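Local coordinates for protein nucleoporin NUP170 (Chaetomium thermophilum, PDB 5HAX) that probably serves as a scaffold nucleoporin of the inner ring of the nuclear pore complex, built from a beta-propeller and a helical domain, at residues P32-Y38 against Q345-P351; W47-H51 against F405-P409; S305-L309 against F320-T324. One frame throughout, in Å; residues are numbered along the deposited sequence.

Interaction 1 of 3, residues P32-Y38 against Q345-P351; sequences PGASSDY and QFVKFPP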
loop_
_atom_site.group_PDB
_atom_site.type_symbol
_atom_site.label_atom_id
_atom_site.label_comp_id
_atom_site.label_asym_id
_atom_site.label_seq_id
_atom_site.Cartn_x
_atom_site.Cartn_y
_atom_site.Cartn_z
ATOM N N PRO A 32 10.230 17.523 -13.581
ATOM C CA PRO A 32 11.065 18.591 -13.015
ATOM C C PRO A 32 10.317 19.913 -12.941
ATOM O O PRO A 32 9.738 20.380 -13.925
ATOM C CB PRO A 32 12.250 18.656 -13.982
ATOM C CG PRO A 32 12.358 17.271 -14.526
ATOM C CD PRO A 32 10.951 16.739 -14.600
ATOM N N GLY A 33 10.325 20.510 -11.753
ATOM C CA GLY A 33 9.527 21.688 -11.467
ATOM C C GLY A 33 8.955 21.631 -10.066
ATOM O O GLY A 33 9.574 21.044 -9.174
ATOM N N ALA A 34 7.778 22.215 -9.849
ATOM C CA ALA A 34 7.186 22.241 -8.521
ATOM C C ALA A 34 5.671 22.321 -8.638
ATOM O O ALA A 34 5.121 22.624 -9.701
ATOM C CB ALA A 34 7.725 23.411 -7.694
ATOM N N SER A 35 4.999 22.051 -7.520
ATOM C CA SER A 35 3.545 22.068 -7.472
ATOM C C SER A 35 3.075 22.434 -6.072
ATOM O O SER A 35 3.744 22.143 -5.078
ATOM C CB SER A 35 2.958 20.709 -7.873
ATOM O OG SER A 35 1.578 20.640 -7.560
ATOM N N SER A 36 1.906 23.081 -6.015
ATOM C CA SER A 36 1.205 23.353 -4.765
ATOM C C SER A 36 -0.283 23.044 -4.906
ATOM O O SER A 36 -1.124 23.704 -4.284
ATOM C CB SER A 36 1.401 24.808 -4.323
ATOM O OG SER A 36 0.847 25.712 -5.263
ATOM N N ASP A 37 -0.618 22.042 -5.717
ATOM C CA ASP A 37 -2.007 21.723 -6.028
ATOM C C ASP A 37 -2.622 20.890 -4.907
ATOM O O ASP A 37 -2.190 19.761 -4.655
ATOM C CB ASP A 37 -2.085 20.969 -7.353
ATOM C CG ASP A 37 -1.662 21.820 -8.535
ATOM O OD1 ASP A 37 -2.526 22.528 -9.092
ATOM O OD2 ASP A 37 -0.469 21.777 -8.907
ATOM N N TYR A 38 -3.637 21.444 -4.247
ATOM C CA TYR A 38 -4.380 20.741 -3.214
ATOM C C TYR A 38 -5.854 21.091 -3.322
ATOM O O TYR A 38 -6.217 22.218 -3.671
ATOM C CB TYR A 38 -3.916 21.106 -1.793
ATOM C CG TYR A 38 -2.493 20.736 -1.442
ATOM C CD1 TYR A 38 -2.194 19.502 -0.876
ATOM C CD2 TYR A 38 -1.451 21.631 -1.644
ATOM C CE1 TYR A 38 -0.896 19.165 -0.543
ATOM C CE2 TYR A 38 -0.150 21.300 -1.314
ATOM C CZ TYR A 38 0.119 20.069 -0.761
ATOM O OH TYR A 38 1.412 19.741 -0.429
ATOM N N GLN A 345 14.844 16.991 -8.114
ATOM C CA GLN A 345 14.152 17.264 -9.370
ATOM C C GLN A 345 12.831 17.994 -9.194
ATOM O O GLN A 345 12.533 18.908 -9.966
ATOM C CB GLN A 345 13.886 15.949 -10.115
ATOM C CG GLN A 345 15.131 15.237 -10.619
ATOM C CD GLN A 345 15.686 15.854 -11.888
ATOM O OE1 GLN A 345 15.336 16.976 -12.252
ATOM N NE2 GLN A 345 16.549 15.116 -12.575
ATOM N N PHE A 346 12.031 17.610 -8.201
ATOM C CA PHE A 346 10.662 18.088 -8.064
ATOM C C PHE A 346 10.356 18.359 -6.598
ATOM O O PHE A 346 10.807 17.621 -5.719
ATOM C CB PHE A 346 9.677 17.058 -8.635
ATOM C CG PHE A 346 8.241 17.377 -8.361
ATOM C CD1 PHE A 346 7.582 16.795 -7.291
ATOM C CD2 PHE A 346 7.546 18.255 -9.172
ATOM C CE1 PHE A 346 6.259 17.087 -7.035
ATOM C CE2 PHE A 346 6.223 18.552 -8.922
ATOM C CZ PHE A 346 5.577 17.969 -7.851
ATOM N N VAL A 347 9.582 19.415 -6.342
ATOM C CA VAL A 347 9.208 19.814 -4.988
ATOM C C VAL A 347 7.695 19.972 -4.926
ATOM O O VAL A 347 7.108 20.691 -5.742
ATOM C CB VAL A 347 9.889 21.133 -4.566
ATOM C CG1 VAL A 347 9.478 21.513 -3.144
ATOM C CG2 VAL A 347 11.400 21.020 -4.674
ATOM N N LYS A 348 7.071 19.319 -3.944
ATOM C CA LYS A 348 5.675 19.570 -3.600
ATOM C C LYS A 348 5.652 20.476 -2.373
ATOM O O LYS A 348 6.044 20.059 -1.277
ATOM C CB LYS A 348 4.921 18.266 -3.339
ATOM C CG LYS A 348 3.406 18.444 -3.195
ATOM C CD LYS A 348 2.757 18.894 -4.509
ATOM C CE LYS A 348 1.354 19.451 -4.303
ATOM N NZ LYS A 348 0.308 18.394 -4.278
ATOM N N PHE A 349 5.198 21.712 -2.562
ATOM C CA PHE A 349 5.150 22.675 -1.476
ATOM C C PHE A 349 3.910 22.464 -0.609
ATOM O O PHE A 349 2.937 21.841 -1.038
ATOM C CB PHE A 349 5.168 24.096 -2.029
ATOM C CG PHE A 349 6.514 24.527 -2.546
ATOM C CD1 PHE A 349 7.493 24.979 -1.676
ATOM C CD2 PHE A 349 6.799 24.483 -3.901
ATOM C CE1 PHE A 349 8.730 25.377 -2.147
ATOM C CE2 PHE A 349 8.035 24.880 -4.377
ATOM C CZ PHE A 349 9.001 25.327 -3.497
ATOM N N PRO A 350 3.922 22.985 0.616
ATOM C CA PRO A 350 2.839 22.693 1.568
ATOM C C PRO A 350 1.521 23.318 1.148
ATOM O O PRO A 350 1.497 24.313 0.405
ATOM C CB PRO A 350 3.340 23.318 2.881
ATOM C CG PRO A 350 4.791 23.530 2.702
ATOM C CD PRO A 350 5.016 23.745 1.243
ATOM N N PRO A 351 0.404 22.789 1.640
ATOM C CA PRO A 351 -0.884 23.467 1.464
ATOM C C PRO A 351 -0.941 24.725 2.316
ATOM O O PRO A 351 -0.099 24.960 3.182
ATOM C CB PRO A 351 -1.890 22.422 1.943
ATOM C CG PRO A 351 -1.143 21.705 3.031
ATOM C CD PRO A 351 0.294 21.645 2.564
HETATM O O HOH W 1 4.447 19.115 0.877
#

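Interaction 2 of 3, residues W47-H51 against F405-P409; sequences WAPFH and FVSAP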
loop_
_atom_site.group_PDB
_atom_site.type_symbol
_atom_site.label_atom_id
_atom_site.label_comp_id
_atom_site.label_asym_id
_atom_site.label_seq_id
_atom_site.Cartn_x
_atom_site.Cartn_y
_atom_site.Cartn_z
ATOM N N TRP A 47 -16.231 13.841 1.855
ATOM C CA TRP A 47 -15.157 13.842 0.873
ATOM C C TRP A 47 -13.778 13.702 1.502
ATOM O O TRP A 47 -12.775 13.778 0.784
ATOM C CB TRP A 47 -15.213 15.131 0.048
ATOM C CG TRP A 47 -16.388 15.194 -0.868
ATOM C CD1 TRP A 47 -17.682 15.465 -0.530
ATOM C CD2 TRP A 47 -16.378 14.984 -2.282
ATOM N NE1 TRP A 47 -18.478 15.436 -1.647
ATOM C CE2 TRP A 47 -17.701 15.142 -2.737
ATOM C CE3 TRP A 47 -15.377 14.678 -3.207
ATOM C CZ2 TRP A 47 -18.049 15.005 -4.078
ATOM C CZ3 TRP A 47 -15.724 14.541 -4.536
ATOM C CH2 TRP A 47 -17.048 14.705 -4.960
ATOM N N ALA A 48 -13.704 13.505 2.813
ATOM C CA ALA A 48 -12.418 13.346 3.473
ATOM C C ALA A 48 -11.660 12.175 2.849
ATOM O O ALA A 48 -12.245 11.103 2.651
ATOM C CB ALA A 48 -12.617 13.107 4.968
ATOM N N PRO A 49 -10.375 12.338 2.508
ATOM C CA PRO A 49 -9.631 11.215 1.918
ATOM C C PRO A 49 -9.246 10.147 2.926
ATOM O O PRO A 49 -9.006 9.000 2.526
ATOM C CB PRO A 49 -8.389 11.896 1.326
ATOM C CG PRO A 49 -8.173 13.082 2.206
ATOM C CD PRO A 49 -9.543 13.547 2.630
ATOM N N PHE A 50 -9.181 10.491 4.210
ATOM C CA PHE A 50 -8.868 9.559 5.281
ATOM C C PHE A 50 -9.782 9.872 6.457
ATOM O O PHE A 50 -10.349 10.963 6.545
ATOM C CB PHE A 50 -7.402 9.669 5.730
ATOM C CG PHE A 50 -6.400 9.456 4.628
ATOM C CD1 PHE A 50 -5.755 8.239 4.491
ATOM C CD2 PHE A 50 -6.087 10.477 3.744
ATOM C CE1 PHE A 50 -4.823 8.041 3.488
ATOM C CE2 PHE A 50 -5.158 10.283 2.737
ATOM C CZ PHE A 50 -4.526 9.064 2.611
ATOM N N HIS A 51 -9.924 8.913 7.370
ATOM C CA HIS A 51 -10.632 9.201 8.610
ATOM C C HIS A 51 -10.288 8.153 9.658
ATOM O O HIS A 51 -9.909 7.023 9.333
ATOM C CB HIS A 51 -12.153 9.280 8.394
ATOM C CG HIS A 51 -12.802 7.979 8.028
ATOM N ND1 HIS A 51 -12.211 7.049 7.199
ATOM C CD2 HIS A 51 -14.009 7.466 8.367
ATOM C CE1 HIS A 51 -13.022 6.016 7.051
ATOM N NE2 HIS A 51 -14.119 6.243 7.750
ATOM N N PHE A 405 -1.524 16.226 9.241
ATOM C CA PHE A 405 -1.906 16.471 7.857
ATOM C C PHE A 405 -1.778 15.170 7.078
ATOM O O PHE A 405 -0.732 14.515 7.126
ATOM C CB PHE A 405 -1.038 17.553 7.215
ATOM C CG PHE A 405 -1.309 17.741 5.747
ATOM C CD1 PHE A 405 -2.483 18.340 5.320
ATOM C CD2 PHE A 405 -0.401 17.305 4.796
ATOM C CE1 PHE A 405 -2.745 18.504 3.972
ATOM C CE2 PHE A 405 -0.656 17.470 3.446
ATOM C CZ PHE A 405 -1.828 18.071 3.034
ATOM N N VAL A 406 -2.841 14.798 6.373
ATOM C CA VAL A 406 -2.881 13.555 5.612
ATOM C C VAL A 406 -3.415 13.865 4.222
ATOM O O VAL A 406 -4.455 14.520 4.082
ATOM C CB VAL A 406 -3.747 12.482 6.299
ATOM C CG1 VAL A 406 -3.439 11.117 5.712
ATOM C CG2 VAL A 406 -3.509 12.480 7.802
ATOM N N SER A 407 -2.705 13.397 3.196
ATOM C CA SER A 407 -3.078 13.667 1.817
ATOM C C SER A 407 -2.843 12.426 0.968
ATOM O O SER A 407 -2.071 11.532 1.324
ATOM C CB SER A 407 -2.294 14.854 1.236
ATOM O OG SER A 407 -0.903 14.588 1.221
ATOM N N ALA A 408 -3.524 12.390 -0.167
ATOM C CA ALA A 408 -3.403 11.313 -1.133
ATOM C C ALA A 408 -3.379 11.925 -2.522
ATOM O O ALA A 408 -3.832 13.059 -2.713
ATOM C CB ALA A 408 -4.563 10.316 -1.022
ATOM N N PRO A 409 -2.850 11.206 -3.511
ATOM C CA PRO A 409 -2.978 11.680 -4.891
ATOM C C PRO A 409 -4.447 11.789 -5.262
ATOM O O PRO A 409 -5.275 10.995 -4.812
ATOM C CB PRO A 409 -2.263 10.599 -5.715
ATOM C CG PRO A 409 -1.442 9.827 -4.743
ATOM C CD PRO A 409 -2.154 9.911 -3.435
#

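Interaction 3 of 3, residues S305-L309 against F320-T324; sequences SKLHL and FLSAT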
loop_
_atom_site.group_PDB
_atom_site.type_symbol
_atom_site.label_atom_id
_atom_site.label_comp_id
_atom_site.label_asym_id
_atom_site.label_seq_id
_atom_site.Cartn_x
_atom_site.Cartn_y
_atom_site.Cartn_z
ATOM N N SER A 305 10.513 4.913 -12.079
ATOM C CA SER A 305 11.848 4.558 -12.548
ATOM C C SER A 305 12.895 5.554 -12.058
ATOM O O SER A 305 13.926 5.158 -11.503
ATOM C CB SER A 305 11.862 4.491 -14.075
ATOM O OG SER A 305 13.180 4.332 -14.564
ATOM N N LYS A 306 12.647 6.847 -12.257
ATOM C CA LYS A 306 13.633 7.881 -11.966
ATOM C C LYS A 306 13.598 8.331 -10.508
ATOM O O LYS A 306 14.629 8.307 -9.828
ATOM C CB LYS A 306 13.409 9.077 -12.897
ATOM C CG LYS A 306 13.666 8.764 -14.365
ATOM C CD LYS A 306 13.161 9.872 -15.274
ATOM C CE LYS A 306 13.322 9.500 -16.741
ATOM N NZ LYS A 306 12.641 10.466 -17.646
ATOM N N LEU A 307 12.431 8.740 -10.010
ATOM C CA LEU A 307 12.326 9.248 -8.645
ATOM C C LEU A 307 12.544 8.110 -7.656
ATOM O O LEU A 307 11.729 7.187 -7.563
ATOM C CB LEU A 307 10.972 9.915 -8.428
ATOM C CG LEU A 307 10.742 11.202 -9.222
ATOM C CD1 LEU A 307 9.321 11.702 -9.019
ATOM C CD2 LEU A 307 11.749 12.279 -8.832
ATOM N N HIS A 308 13.644 8.187 -6.906
ATOM C CA HIS A 308 14.039 7.157 -5.955
ATOM C C HIS A 308 13.606 7.441 -4.525
ATOM O O HIS A 308 13.452 6.498 -3.741
ATOM C CB HIS A 308 15.564 6.993 -5.956
ATOM C CG HIS A 308 16.094 6.160 -7.081
ATOM N ND1 HIS A 308 15.808 6.420 -8.404
ATOM C CD2 HIS A 308 16.915 5.082 -7.079
ATOM C CE1 HIS A 308 16.420 5.531 -9.167
ATOM N NE2 HIS A 308 17.100 4.710 -8.387
ATOM N N LEU A 309 13.414 8.706 -4.154
ATOM C CA LEU A 309 13.409 9.066 -2.744
ATOM C C LEU A 309 12.619 10.347 -2.529
ATOM O O LEU A 309 12.718 11.285 -3.324
ATOM C CB LEU A 309 14.850 9.242 -2.249
ATOM C CG LEU A 309 15.093 9.338 -0.748
ATOM C CD1 LEU A 309 14.784 8.010 -0.077
ATOM C CD2 LEU A 309 16.531 9.760 -0.492
ATOM N N PHE A 320 11.528 15.541 -3.919
ATOM C CA PHE A 320 11.560 14.287 -4.665
ATOM C C PHE A 320 12.846 14.224 -5.479
ATOM O O PHE A 320 13.073 15.066 -6.356
ATOM C CB PHE A 320 10.333 14.162 -5.565
ATOM C CG PHE A 320 9.063 13.920 -4.806
ATOM C CD1 PHE A 320 8.612 12.630 -4.582
ATOM C CD2 PHE A 320 8.333 14.981 -4.298
ATOM C CE1 PHE A 320 7.448 12.400 -3.875
ATOM C CE2 PHE A 320 7.167 14.760 -3.589
ATOM C CZ PHE A 320 6.725 13.466 -3.376
ATOM N N LEU A 321 13.678 13.228 -5.187
ATOM C CA LEU A 321 15.002 13.107 -5.780
ATOM C C LEU A 321 15.062 11.919 -6.723
ATOM O O LEU A 321 14.594 10.822 -6.396
ATOM C CB LEU A 321 16.081 12.948 -4.708
ATOM C CG LEU A 321 16.195 14.116 -3.731
ATOM C CD1 LEU A 321 15.558 13.740 -2.408
ATOM C CD2 LEU A 321 17.648 14.527 -3.547
ATOM N N SER A 322 15.655 12.148 -7.887
ATOM C CA SER A 322 15.995 11.085 -8.813
ATOM C C SER A 322 17.396 10.569 -8.515
ATOM O O SER A 322 18.185 11.205 -7.815
ATOM C CB SER A 322 15.927 11.583 -10.256
ATOM O OG SER A 322 16.924 12.565 -10.489
ATOM N N ALA A 323 17.692 9.392 -9.056
ATOM C CA ALA A 323 19.033 8.837 -9.028
ATOM C C ALA A 323 19.266 8.113 -10.343
ATOM O O ALA A 323 18.341 7.511 -10.895
ATOM C CB ALA A 323 19.234 7.883 -7.846
ATOM N N THR A 324 20.495 8.185 -10.846
ATOM C CA THR A 324 20.822 7.625 -12.149
ATOM C C THR A 324 22.204 6.999 -12.107
ATOM O O THR A 324 23.103 7.495 -11.421
ATOM C CB THR A 324 20.772 8.694 -13.247
ATOM O OG1 THR A 324 21.624 9.792 -12.892
ATOM C CG2 THR A 324 19.351 9.200 -13.437
#

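Interaction 1 of 3, residues P32-Y38 against Q345-P351
The ring of Y38 lies between P351 and K348, whose atoms cover its opposite faces. P351 CB sits over the centre of one face, 3.7 Å from the Y38 ring centroid, a CH-pi contact to which the compact proline ring is well suited. Across the other face K348 brings its ammonium group, NZ standing 4.0 Å from the Y38 centroid, 16° off the ring normal, a cation-pi contact displaced toward the rim. With CG anti to its carbonyl carbon (chi1 -64°), the ring swings in between them and the phenol donates to a backbone carbonyl, Y38 OH lying 2.7 Å from F349 O. K348 NZ also donates to D37 O at 2.9 Å, and a salt bridge to E427 probably balances its charge; bends at chi2 and chi4 bring the long chain round. Upstream, strand 33-35 runs parallel to strand 341-348 at one edge of a mixed sheet, an N-terminal addition to a propeller blade whose other strands come over 250 residues later. G33 N, V347 N, S35 N and F349 N make the backbone bonds, F349 N reaching S35 O at 2.9 Å. Glycine suits position 33: a side chain at these backbone angles would run into the preceding carbonyl oxygen. S35 is small enough for its CB to meet the F346 edge at CZ (3.8 Å), while its OG donates to D37 OD2 (2.7 Å) and lies against K348 CE.

Interaction 2 of 3, residues W47-H51 against F405-P409
F50 meets V406 by a CH-pi contact: V406 CG1 lies over one face of the phenyl ring, 3.5 Å from its centroid and 15° off the normal. The approach is slightly off-centre, and the closest pair is F50 CD2 with V406 CG1 at 3.4 Å. Because CG1 is anti to the backbone N of V406 (chi1 -163°), this branch of the valine is the one that presses on the ring. The remaining touches are van der Waals. A408 CB approaches obliquely, 3.8 Å from F50 CE2, and the short alanine leaves room for the ring to come in close to the backbone. The edge of the ring lies against that backbone, with F50 CE2 3.6 Å from S407 C. P49 makes only a light contact, its CG 4.4 Å from V406 O. No hydrogen bond links the two segments; the polar groups look elsewhere, S407 turning away to bond its OG to E427, and R487 making both a cation-pi contact with F50 and a hydrogen bond to P49 O. Replacing F50 by an alanine removes the ring, which would probably leave a gap beside V406 and A408 and deprive the R487 guanidinium of this aromatic face. Such packing of buried apolar side chains between two sheets is how neighbouring blades of a beta-propeller meet, here where N-terminal strand 50-57 completes the sheet of strands 440-445, 473-478 and 481-487.

Interaction 3 of 3, residues S305-L309 against F320-T324
L309 and L321 form a hydrogen-bonded antiparallel pair and L307 and S322 a non-hydrogen-bonded one, the register slipping by one residue between them as H308 and L309 both face L321 in a classic beta bulge. The bond from L321 N to L309 O is almost straight (2.9 Å, 176° at the hydrogen). Its counterpart is split: L321 O accepts H308 N at 2.8 Å and, weakly, L309 N at 3.3 Å. A323 N gives a further weak bond to K306 O. That same K306 O takes a short bond from the H308 ring, ND1 lying 2.6 Å away. The carbonyl oxygen lies close to the ring plane, whereas the donor stands well above the carbonyl plane. With CG anti to the carbonyl carbon of H308 (chi1 -80°), the imidazole swings over A323, and the bond fixes its rotation: A323 CB sits over the centre of one face, 3.6 Å from the H308 centroid. Alanine suits the place, its methyl group making a CH-pi contact without pushing the strands apart. L307 reaches across with CD2, 4.0 Å from F320 CB, while L309 and L321 share a face of the sheet, apolar residues fit for its buried surroundings. Before the bulge, D27 accepts the backbone N-H groups of K306 and L307. The whole is a beta hairpin, strands 307-313 and 318-324, whose first strand carries a classic bulge within a propeller blade.

Overall arrangement
Interactions 1 and 3 belong to one sheet: strand 341-348 lies between strands 33-35 and 318-324, and F346 O and Q345 N meet F320 N and F320 O in probable hydrogen bonds. Interaction 1, partly buried at an edge of the sheet, mixes backbone bonds with charge and aromatic contacts; interaction 3, buried within a hairpin, combines backbone bonds with a histidine packed on alanine and a few leucine contacts. Interaction 2 is wholly buried and apolar, joining two sheets without a hydrogen bond. Its F405 packs on Y38 and P351 of interaction 1, whereas interaction 3 stays about 9 Å away (nearest atoms). Interactions 1 and 2 tie N-terminal segments to sheets formed by residues hundreds of positions later.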